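Ofchtiv-allosamidin (Ostrinia furnacalis, PDB 6JMB) probably hydrolyses chitin as a group IV insect chitinase of glycoside hydrolase family 18, and binds the inhibitor allosamidin. Local coordinates at residues K4-Y9 with I342-I347; V80-W85 with L121-E126; K242-V247 with N338-M343. All coordinates share one frame; numbering follows the deposited sequence. Where two conformers were deposited one is given.

Contact 1. Residues K4-Y9 with I342-I347. With AMI (allosamizoline), chain C; NAA (2-acetamido-2-deoxy-beta-D-allopyranose), chain B.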
# COMPACT_ATOMS: atom_id res chain seq x y z
N LYS A 4 -4.11 18.03 3.90
CA LYS A 4 -3.22 16.91 3.61
C LYS A 4 -3.51 15.76 4.56
O LYS A 4 -3.78 15.97 5.75
CB LYS A 4 -1.76 17.33 3.78
CG LYS A 4 -1.27 18.42 2.82
CD LYS A 4 -1.60 18.10 1.37
CE LYS A 4 -0.88 19.05 0.43
NZ LYS A 4 -1.63 19.21 -0.84
N ILE A 5 -3.48 14.54 4.04
CA ILE A 5 -3.79 13.36 4.84
C ILE A 5 -2.65 12.36 4.79
O ILE A 5 -1.83 12.34 3.87
CB ILE A 5 -5.14 12.71 4.46
CG1 ILE A 5 -5.11 12.15 3.04
CG2 ILE A 5 -6.30 13.69 4.66
CD1 ILE A 5 -6.38 11.42 2.65
N VAL A 6 -2.60 11.52 5.82
CA VAL A 6 -1.63 10.44 5.93
C VAL A 6 -2.43 9.18 6.20
O VAL A 6 -3.03 9.04 7.27
CB VAL A 6 -0.61 10.70 7.05
CG1 VAL A 6 0.35 9.53 7.17
CG2 VAL A 6 0.16 11.98 6.78
N VAL A 7 -2.47 8.28 5.23
CA VAL A 7 -3.29 7.07 5.29
C VAL A 7 -2.38 5.91 5.64
O VAL A 7 -1.56 5.47 4.82
CB VAL A 7 -4.03 6.84 3.96
CG1 VAL A 7 -4.89 5.58 4.03
CG2 VAL A 7 -4.88 8.06 3.61
N CYS A 8 -2.50 5.40 6.87
CA CYS A 8 -1.63 4.34 7.37
C CYS A 8 -2.36 3.01 7.32
O CYS A 8 -3.35 2.83 8.02
CB CYS A 8 -1.28 4.61 8.83
SG CYS A 8 -0.34 6.11 9.15
N TYR A 9 -1.83 2.07 6.54
CA TYR A 9 -2.34 0.70 6.58
C TYR A 9 -1.60 -0.10 7.64
O TYR A 9 -0.39 0.05 7.83
CB TYR A 9 -2.14 0.02 5.23
CG TYR A 9 -3.16 0.41 4.20
CD1 TYR A 9 -2.99 1.54 3.42
CD2 TYR A 9 -4.30 -0.36 4.00
CE1 TYR A 9 -3.93 1.88 2.47
CE2 TYR A 9 -5.24 -0.02 3.06
CZ TYR A 9 -5.04 1.10 2.28
OH TYR A 9 -5.96 1.45 1.31
N ILE A 342 -0.40 11.22 1.45
CA ILE A 342 0.48 10.06 1.34
C ILE A 342 -0.21 8.87 1.99
O ILE A 342 -0.80 8.99 3.07
CB ILE A 342 1.83 10.33 2.04
CG1 ILE A 342 2.56 11.49 1.36
CG2 ILE A 342 2.71 9.07 2.06
CD1 ILE A 342 2.95 11.22 -0.08
N MET A 343 -0.17 7.74 1.29
CA MET A 343 -0.64 6.46 1.81
C MET A 343 0.59 5.58 1.99
O MET A 343 1.54 5.66 1.21
CB MET A 343 -1.59 5.82 0.78
CG MET A 343 -2.05 4.43 1.11
SD MET A 343 -3.16 3.76 -0.17
CE MET A 343 -2.01 3.28 -1.46
N LEU A 344 0.59 4.74 3.03
CA LEU A 344 1.74 3.89 3.28
C LEU A 344 1.32 2.44 3.51
O LEU A 344 0.39 2.16 4.27
CB LEU A 344 2.59 4.39 4.45
CG LEU A 344 1.82 4.48 5.77
CD1 LEU A 344 2.64 3.93 6.93
CD2 LEU A 344 1.42 5.93 6.04
N TRP A 345 2.03 1.53 2.86
CA TRP A 345 1.99 0.12 3.19
C TRP A 345 3.37 -0.24 3.70
O TRP A 345 4.33 -0.24 2.91
CB TRP A 345 1.66 -0.74 1.97
CG TRP A 345 1.50 -2.16 2.40
CD1 TRP A 345 2.50 -3.10 2.52
CD2 TRP A 345 0.30 -2.77 2.87
NE1 TRP A 345 1.97 -4.28 3.01
CE2 TRP A 345 0.63 -4.10 3.25
CE3 TRP A 345 -1.02 -2.34 3.02
CZ2 TRP A 345 -0.32 -4.99 3.75
CZ3 TRP A 345 -1.96 -3.23 3.51
CH2 TRP A 345 -1.60 -4.53 3.87
N SER A 346 3.52 -0.53 5.00
CA SER A 346 2.48 -0.49 6.03
C SER A 346 3.22 -0.15 7.33
O SER A 346 4.45 -0.28 7.42
CB SER A 346 1.79 -1.85 6.16
OG SER A 346 2.74 -2.91 6.20
N ILE A 347 2.46 0.26 8.35
CA ILE A 347 3.05 0.91 9.51
C ILE A 347 3.95 -0.04 10.29
O ILE A 347 4.94 0.39 10.91
CB ILE A 347 1.95 1.55 10.38
CG1 ILE A 347 2.55 2.47 11.45
CG2 ILE A 347 1.03 0.49 10.98
CD1 ILE A 347 1.51 3.31 12.19
C1 AMI C . -0.55 -3.98 -1.17
C2 AMI C . -1.84 -4.88 -1.03
C3 AMI C . -1.50 -5.83 -0.00
C4 AMI C . 0.06 -6.05 -0.16
C5 AMI C . 0.51 -4.67 -0.27
C6 AMI C . 1.97 -4.54 -0.86
C7 AMI C . -2.26 -2.80 -0.40
C8 AMI C . -4.48 -1.73 0.22
C9 AMI C . -2.33 -0.34 0.28
N2 AMI C . -2.80 -4.06 -0.69
N7 AMI C . -3.03 -1.62 0.03
O3 AMI C . -2.26 -7.03 -0.15
O4 AMI C . 0.71 -6.62 0.97
O6 AMI C . 2.02 -5.23 -2.09
O7 AMI C . -0.91 -2.71 -0.58
C1 NAA B . 0.67 -8.01 1.00
C2 NAA B . 1.76 -8.52 1.93
C3 NAA B . 1.67 -9.99 2.15
C4 NAA B . 0.30 -10.37 2.67
C5 NAA B . -0.76 -9.87 1.71
C6 NAA B . -2.16 -10.15 2.17
C7 NAA B . 3.90 -7.12 1.89
C8 NAA B . 5.18 -6.71 1.14
N2 NAA B . 3.04 -8.14 1.24
O3 NAA B . 1.95 -10.65 0.88
O4 NAA B . 0.14 -11.80 2.79
O5 NAA B . -0.64 -8.42 1.59
O6 NAA B . -3.04 -9.71 1.16
O7 NAA B . 3.62 -6.67 2.93
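Y9 packs its CB against W345, with the backbone O of L344 at its ring edge, where the first and last strands of the family 18 TIM barrel meet and close it. The strands run parallel, with axes 4.7 Å apart at an angle of 14°. Alternating bonds join them: I342 N to I5 O, V7 N to I342 O, L344 N to V7 O and Y9 N to L344 O. A fifth bond, I347 N to Y9 O, lies beyond the strand, after the cis peptide between W345 and S346.

V6, C8, I342 and L344 face the helix layer, where V6 and I342 meet helix 362-373. L344 has CG wedged between its backbone N and carbonyl carbon (chi1 59°). That brings CD2 to 3.6 Å from C8 SG and 3.9 Å from V6 CG1. C8 is itself fixed by a disulfide to C33.

The Y9 ring reaches the ligand pocket, and its hydroxyl is probably hydrogen-bonded to D122. Y9 CB lies 3.4 Å from W345 CE3, and the two rings are oblique to each other. One face of the Y9 ring carries the dimethylamino group of allosamizoline, with Y9 CE2 3.4 Å from AMI C8. The W345 ring lies under the cyclopentane ring of the same group, and S346 CB backs its opposite face. At the indole edge, W345 NE1 donates to NAA O7 over 2.9 Å at 162°.

Contact 2. Residues V80-W85 with L121-E126. With AMI (allosamizoline), chain C; NAA (2-acetamido-2-deoxy-beta-D-allopyranose), chain B.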
# COMPACT_ATOMS: atom_id res chain seq x y z
N VAL A 80 -11.77 0.01 7.74
CA VAL A 80 -11.47 -1.41 7.55
C VAL A 80 -11.31 -1.65 6.05
O VAL A 80 -12.07 -1.11 5.24
CB VAL A 80 -12.54 -2.31 8.20
CG1 VAL A 80 -13.91 -2.19 7.49
CG2 VAL A 80 -12.08 -3.75 8.25
N ALA A 81 -10.27 -2.40 5.69
CA ALA A 81 -9.98 -2.68 4.28
C ALA A 81 -10.41 -4.10 3.93
O ALA A 81 -10.06 -5.06 4.63
CB ALA A 81 -8.48 -2.52 3.99
N VAL A 82 -11.18 -4.22 2.84
CA VAL A 82 -11.60 -5.52 2.33
C VAL A 82 -10.77 -5.86 1.11
O VAL A 82 -10.54 -5.01 0.24
CB VAL A 82 -13.11 -5.53 2.02
CG1 VAL A 82 -13.46 -4.53 0.90
CG2 VAL A 82 -13.58 -6.94 1.67
N GLY A 83 -10.29 -7.10 1.04
CA GLY A 83 -9.57 -7.56 -0.12
C GLY A 83 -8.12 -7.84 0.17
O GLY A 83 -7.79 -8.59 1.10
N GLY A 84 -7.23 -7.25 -0.62
CA GLY A 84 -5.82 -7.52 -0.51
C GLY A 84 -5.36 -8.58 -1.50
O GLY A 84 -6.16 -9.34 -2.05
N TRP A 85 -4.04 -8.63 -1.70
CA TRP A 85 -3.45 -9.56 -2.66
C TRP A 85 -3.89 -11.01 -2.41
O TRP A 85 -4.32 -11.71 -3.34
CB TRP A 85 -1.93 -9.44 -2.59
CG TRP A 85 -1.20 -10.39 -3.48
CD1 TRP A 85 -0.54 -11.53 -3.11
CD2 TRP A 85 -1.05 -10.29 -4.90
NE1 TRP A 85 0.00 -12.14 -4.21
CE2 TRP A 85 -0.29 -11.40 -5.32
CE3 TRP A 85 -1.49 -9.36 -5.85
CZ2 TRP A 85 0.04 -11.61 -6.66
CZ3 TRP A 85 -1.15 -9.58 -7.18
CH2 TRP A 85 -0.40 -10.69 -7.57
N LEU A 121 -15.03 2.21 4.89
CA LEU A 121 -14.56 1.02 4.20
C LEU A 121 -13.56 1.42 3.13
O LEU A 121 -13.78 2.37 2.38
CB LEU A 121 -15.73 0.31 3.51
CG LEU A 121 -15.40 -0.94 2.69
CD1 LEU A 121 -14.95 -2.08 3.60
CD2 LEU A 121 -16.58 -1.37 1.83
N ASP A 122 -12.45 0.68 3.06
CA ASP A 122 -11.50 0.78 1.97
C ASP A 122 -11.62 -0.49 1.14
O ASP A 122 -11.57 -1.60 1.69
CB ASP A 122 -10.08 0.91 2.53
CG ASP A 122 -9.03 1.03 1.45
OD1 ASP A 122 -9.19 1.90 0.55
OD2 ASP A 122 -8.05 0.27 1.48
N VAL A 123 -11.79 -0.35 -0.17
CA VAL A 123 -11.94 -1.50 -1.06
C VAL A 123 -10.62 -1.72 -1.79
O VAL A 123 -10.15 -0.84 -2.52
CB VAL A 123 -13.10 -1.31 -2.04
CG1 VAL A 123 -13.27 -2.56 -2.89
CG2 VAL A 123 -14.39 -1.00 -1.29
N ASP A 124 -10.03 -2.90 -1.58
CA ASP A 124 -8.76 -3.29 -2.19
C ASP A 124 -8.94 -4.60 -2.96
O ASP A 124 -8.32 -5.62 -2.63
CB ASP A 124 -7.69 -3.43 -1.08
CG ASP A 124 -6.33 -3.84 -1.61
OD1 ASP A 124 -6.03 -3.57 -2.79
OD2 ASP A 124 -5.56 -4.42 -0.83
N TRP A 125 -9.80 -4.58 -3.97
CA TRP A 125 -9.99 -5.74 -4.83
C TRP A 125 -8.81 -5.81 -5.80
O TRP A 125 -8.59 -4.89 -6.58
CB TRP A 125 -11.31 -5.55 -5.58
CG TRP A 125 -11.64 -6.49 -6.72
CD1 TRP A 125 -10.92 -7.57 -7.17
CD2 TRP A 125 -12.80 -6.42 -7.54
NE1 TRP A 125 -11.58 -8.17 -8.23
CE2 TRP A 125 -12.73 -7.47 -8.48
CE3 TRP A 125 -13.91 -5.56 -7.58
CZ2 TRP A 125 -13.72 -7.69 -9.44
CZ3 TRP A 125 -14.89 -5.77 -8.53
CH2 TRP A 125 -14.79 -6.82 -9.45
N GLU A 126 -8.05 -6.91 -5.74
CA GLU A 126 -6.85 -7.06 -6.56
C GLU A 126 -7.03 -8.23 -7.53
O GLU A 126 -6.69 -9.37 -7.20
CB GLU A 126 -5.61 -7.21 -5.66
CG GLU A 126 -5.47 -6.04 -4.69
CD GLU A 126 -4.08 -5.86 -4.10
OE1 GLU A 126 -3.19 -6.70 -4.32
OE2 GLU A 126 -3.88 -4.83 -3.41
C1 AMI C . -0.55 -3.98 -1.17
C2 AMI C . -1.84 -4.88 -1.03
C3 AMI C . -1.50 -5.83 -0.00
C4 AMI C . 0.06 -6.05 -0.16
C5 AMI C . 0.51 -4.67 -0.27
C6 AMI C . 1.97 -4.54 -0.86
C7 AMI C . -2.26 -2.80 -0.40
C8 AMI C . -4.48 -1.73 0.22
C9 AMI C . -2.33 -0.34 0.28
N2 AMI C . -2.80 -4.06 -0.69
N7 AMI C . -3.03 -1.62 0.03
O3 AMI C . -2.26 -7.03 -0.15
O4 AMI C . 0.71 -6.62 0.97
O6 AMI C . 2.02 -5.23 -2.09
O7 AMI C . -0.91 -2.71 -0.58
C1 NAA B . 0.67 -8.01 1.00
C2 NAA B . 1.76 -8.52 1.93
C3 NAA B . 1.67 -9.99 2.15
C4 NAA B . 0.30 -10.37 2.67
C5 NAA B . -0.76 -9.87 1.71
C6 NAA B . -2.16 -10.15 2.17
C7 NAA B . 3.90 -7.12 1.89
C8 NAA B . 5.18 -6.71 1.14
N2 NAA B . 3.04 -8.14 1.24
O3 NAA B . 1.95 -10.65 0.88
O4 NAA B . 0.14 -11.80 2.79
O5 NAA B . -0.64 -8.42 1.59
O6 NAA B . -3.04 -9.71 1.16
O7 NAA B . 3.62 -6.67 2.93
O HOH W 1 -8.47 -8.77 -3.61
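G84 N donates to D124 O over 2.8 Å, the last of four backbone bonds between these parallel strands of the TIM barrel. The others run from D122 N to V80 O, V82 N to D122 O and D124 N to V82 O. Beyond the strands a water takes over the link. It accepts from E126 N and donates to G84 O. At G83 a side chain would collide with D124 O, and its CB would also press on V82 O.

V80, V82, L121 and V123 face the helices. L121 CD1 lies 3.9 Å from V82 CG1, and helices 99-116 and 138-154 pack over this layer. A81 and D122 lie on the opposite face, and D124 and E126 reach the inhibitor from the C-terminal end of the strand. D122, D124 and E126 fit the end of the family 18 signature DxxDxDxE, whose glutamate is the catalytic acid in relatives. D122 is hydrogen-bonded to T162 and probably to Y9.

D124 holds CG anti to its backbone N (chi1 180°). This places OD2 2.8 Å from AMI N2. E126 is extended beyond CG and reaches the same nitrogen, with OE2 3.0 Å from AMI N2. Its other oxygen, OE1, comes to the edge of the W85 indole, 3.5 Å from W85 CE3. Ring and carboxylate planes are 67° apart. From the turn after strand 77-83, W85 N donates to AMI O3 over 2.9 Å at 175°. R131 makes a cation-pi contact with the W85 ring.

Two carboxylates thus converge on the oxazoline nitrogen. This is consistent with allosamizoline mimicking the oxazolinium intermediate of the substrate-assisted mechanism of family 18.

Contact 3. Residues K242-V247 with N338-M343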
# COMPACT_ATOMS: atom_id res chain seq x y z
N LYS A 242 -8.21 14.11 -4.59
CA LYS A 242 -8.60 12.73 -4.30
C LYS A 242 -7.48 11.73 -4.57
O LYS A 242 -7.71 10.53 -4.41
CB LYS A 242 -9.85 12.33 -5.09
CG LYS A 242 -11.12 12.98 -4.56
CD LYS A 242 -12.36 12.35 -5.18
CE LYS A 242 -13.61 12.93 -4.55
NZ LYS A 242 -14.82 12.27 -5.11
N LEU A 243 -6.30 12.18 -4.95
CA LEU A 243 -5.19 11.29 -5.27
C LEU A 243 -4.25 11.25 -4.08
O LEU A 243 -3.59 12.25 -3.76
CB LEU A 243 -4.45 11.76 -6.53
CG LEU A 243 -3.62 10.71 -7.27
CD1 LEU A 243 -3.19 11.25 -8.63
CD2 LEU A 243 -2.38 10.25 -6.51
N VAL A 244 -4.18 10.10 -3.42
CA VAL A 244 -3.30 9.89 -2.29
C VAL A 244 -2.20 8.95 -2.75
O VAL A 244 -2.48 7.83 -3.20
CB VAL A 244 -4.06 9.33 -1.08
CG1 VAL A 244 -3.13 9.17 0.11
CG2 VAL A 244 -5.23 10.25 -0.72
N MET A 245 -0.95 9.39 -2.66
CA MET A 245 0.16 8.70 -3.29
C MET A 245 0.75 7.66 -2.34
O MET A 245 1.19 8.01 -1.23
CB MET A 245 1.23 9.70 -3.70
CG MET A 245 2.26 9.10 -4.64
SD MET A 245 3.61 10.24 -4.98
CE MET A 245 4.70 9.89 -3.60
N GLY A 246 0.77 6.41 -2.77
CA GLY A 246 1.32 5.35 -1.93
C GLY A 246 2.83 5.38 -1.87
O GLY A 246 3.52 5.74 -2.83
N VAL A 247 3.35 5.00 -0.70
CA VAL A 247 4.78 4.78 -0.50
C VAL A 247 4.97 3.49 0.29
O VAL A 247 4.12 3.09 1.09
CB VAL A 247 5.46 5.95 0.26
CG1 VAL A 247 5.31 7.25 -0.52
CG2 VAL A 247 4.88 6.09 1.67
N ASN A 338 0.43 18.98 -5.58
CA ASN A 338 -0.74 19.29 -4.76
C ASN A 338 -1.60 18.06 -4.52
O ASN A 338 -2.83 18.12 -4.50
CB ASN A 338 -1.57 20.44 -5.36
CG ASN A 338 -2.55 21.03 -4.36
OD1 ASN A 338 -2.26 21.11 -3.17
ND2 ASN A 338 -3.71 21.45 -4.85
N LEU A 339 -0.95 16.91 -4.35
CA LEU A 339 -1.71 15.69 -4.09
C LEU A 339 -2.33 15.75 -2.70
O LEU A 339 -1.87 16.46 -1.81
CB LEU A 339 -0.81 14.47 -4.23
CG LEU A 339 -0.10 14.30 -5.57
CD1 LEU A 339 0.63 12.96 -5.62
CD2 LEU A 339 -1.09 14.44 -6.73
N ARG A 340 -3.41 14.98 -2.53
CA ARG A 340 -4.17 15.02 -1.28
C ARG A 340 -3.36 14.52 -0.09
O ARG A 340 -3.60 14.93 1.04
CB ARG A 340 -5.44 14.20 -1.45
CG ARG A 340 -6.30 14.12 -0.20
CD ARG A 340 -6.78 15.51 0.21
NE ARG A 340 -7.61 15.48 1.41
CZ ARG A 340 -8.85 14.98 1.45
NH1 ARG A 340 -9.41 14.47 0.36
NH2 ARG A 340 -9.53 15.00 2.59
N GLY A 341 -2.40 13.63 -0.32
CA GLY A 341 -1.57 13.18 0.78
C GLY A 341 -0.78 11.95 0.41
O GLY A 341 -0.54 11.67 -0.77
N ILE A 342 -0.40 11.22 1.45
CA ILE A 342 0.48 10.06 1.34
C ILE A 342 -0.21 8.87 1.99
O ILE A 342 -0.80 8.99 3.07
CB ILE A 342 1.83 10.33 2.04
CG1 ILE A 342 2.56 11.49 1.36
CG2 ILE A 342 2.71 9.07 2.06
CD1 ILE A 342 2.95 11.22 -0.08
N MET A 343 -0.17 7.74 1.29
CA MET A 343 -0.64 6.46 1.81
C MET A 343 0.59 5.58 1.99
O MET A 343 1.54 5.66 1.21
CB MET A 343 -1.59 5.82 0.78
CG MET A 343 -2.05 4.43 1.11
SD MET A 343 -3.16 3.76 -0.17
CE MET A 343 -2.01 3.28 -1.46
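M245 and G246 pair in parallel with I342 and M343, the short strand axes 43° apart, through bonds from M245 N to G341 O, M343 N to M245 O and V247 N to M343 O.

V244 points into the barrel. Its CG1 is anti to the backbone N (chi1 -178°) and lies over the other strand, 3.5 Å from I342 C and 3.7 Å from M343 CB. CG2 rests on the aliphatic start of R340, 4.0 Å from R340 CB. Replacing V244 by an alanine would probably open a gap beside M343 CB and take away part of the apolar cover of the R340 methylenes.

The opposite face, of M245 and I342, looks to the helices. L339 CD1 lies 3.8 Å from M245 CB and also meets L243 CD2, whose side chain runs alongside. The V247 and I342 side chains cross at about a right angle, CG2 to CG2 at 3.7 Å. Helix 226-235 packs on L243 and M245, and helix 324-336 on M245, V247 and I342.

The bond from M343 N to M245 O is 2.9 Å long, but the nitrogen sits above the carbonyl plane of M245 rather than in it. Ahead of the strand, R340 N donates to L243 O. A CB on G341 would press against R340 O. The guanidinium of R340 is bonded to backbone carbonyls, NE to D3 O and NH1 to E241 O. Across the two segments the hydrogen bonds are all backbone to backbone, and the side chains add apolar packing.

Overall arrangement
The chain starts in the first barrel strand, 5-11, and contact 1 returns to it only at 342-347, closing the whole barrel. Contact 2 is nested inside that long loop: it joins neighbouring strands 77-83 and 120-124 after the helical connection between them. Contact 3 follows in series and pairs strand 243-256 with 341-345. It ends on the same strand as contact 1, so 341-345 lies between 5-11 and 243-256. Contacts 1 and 3 share I342 and M343. The centres of contacts 2 and 3 are about 17 Å apart and the two do not touch. Contacts 1 and 2 touch inside the barrel, and both reach the bound inhibitor.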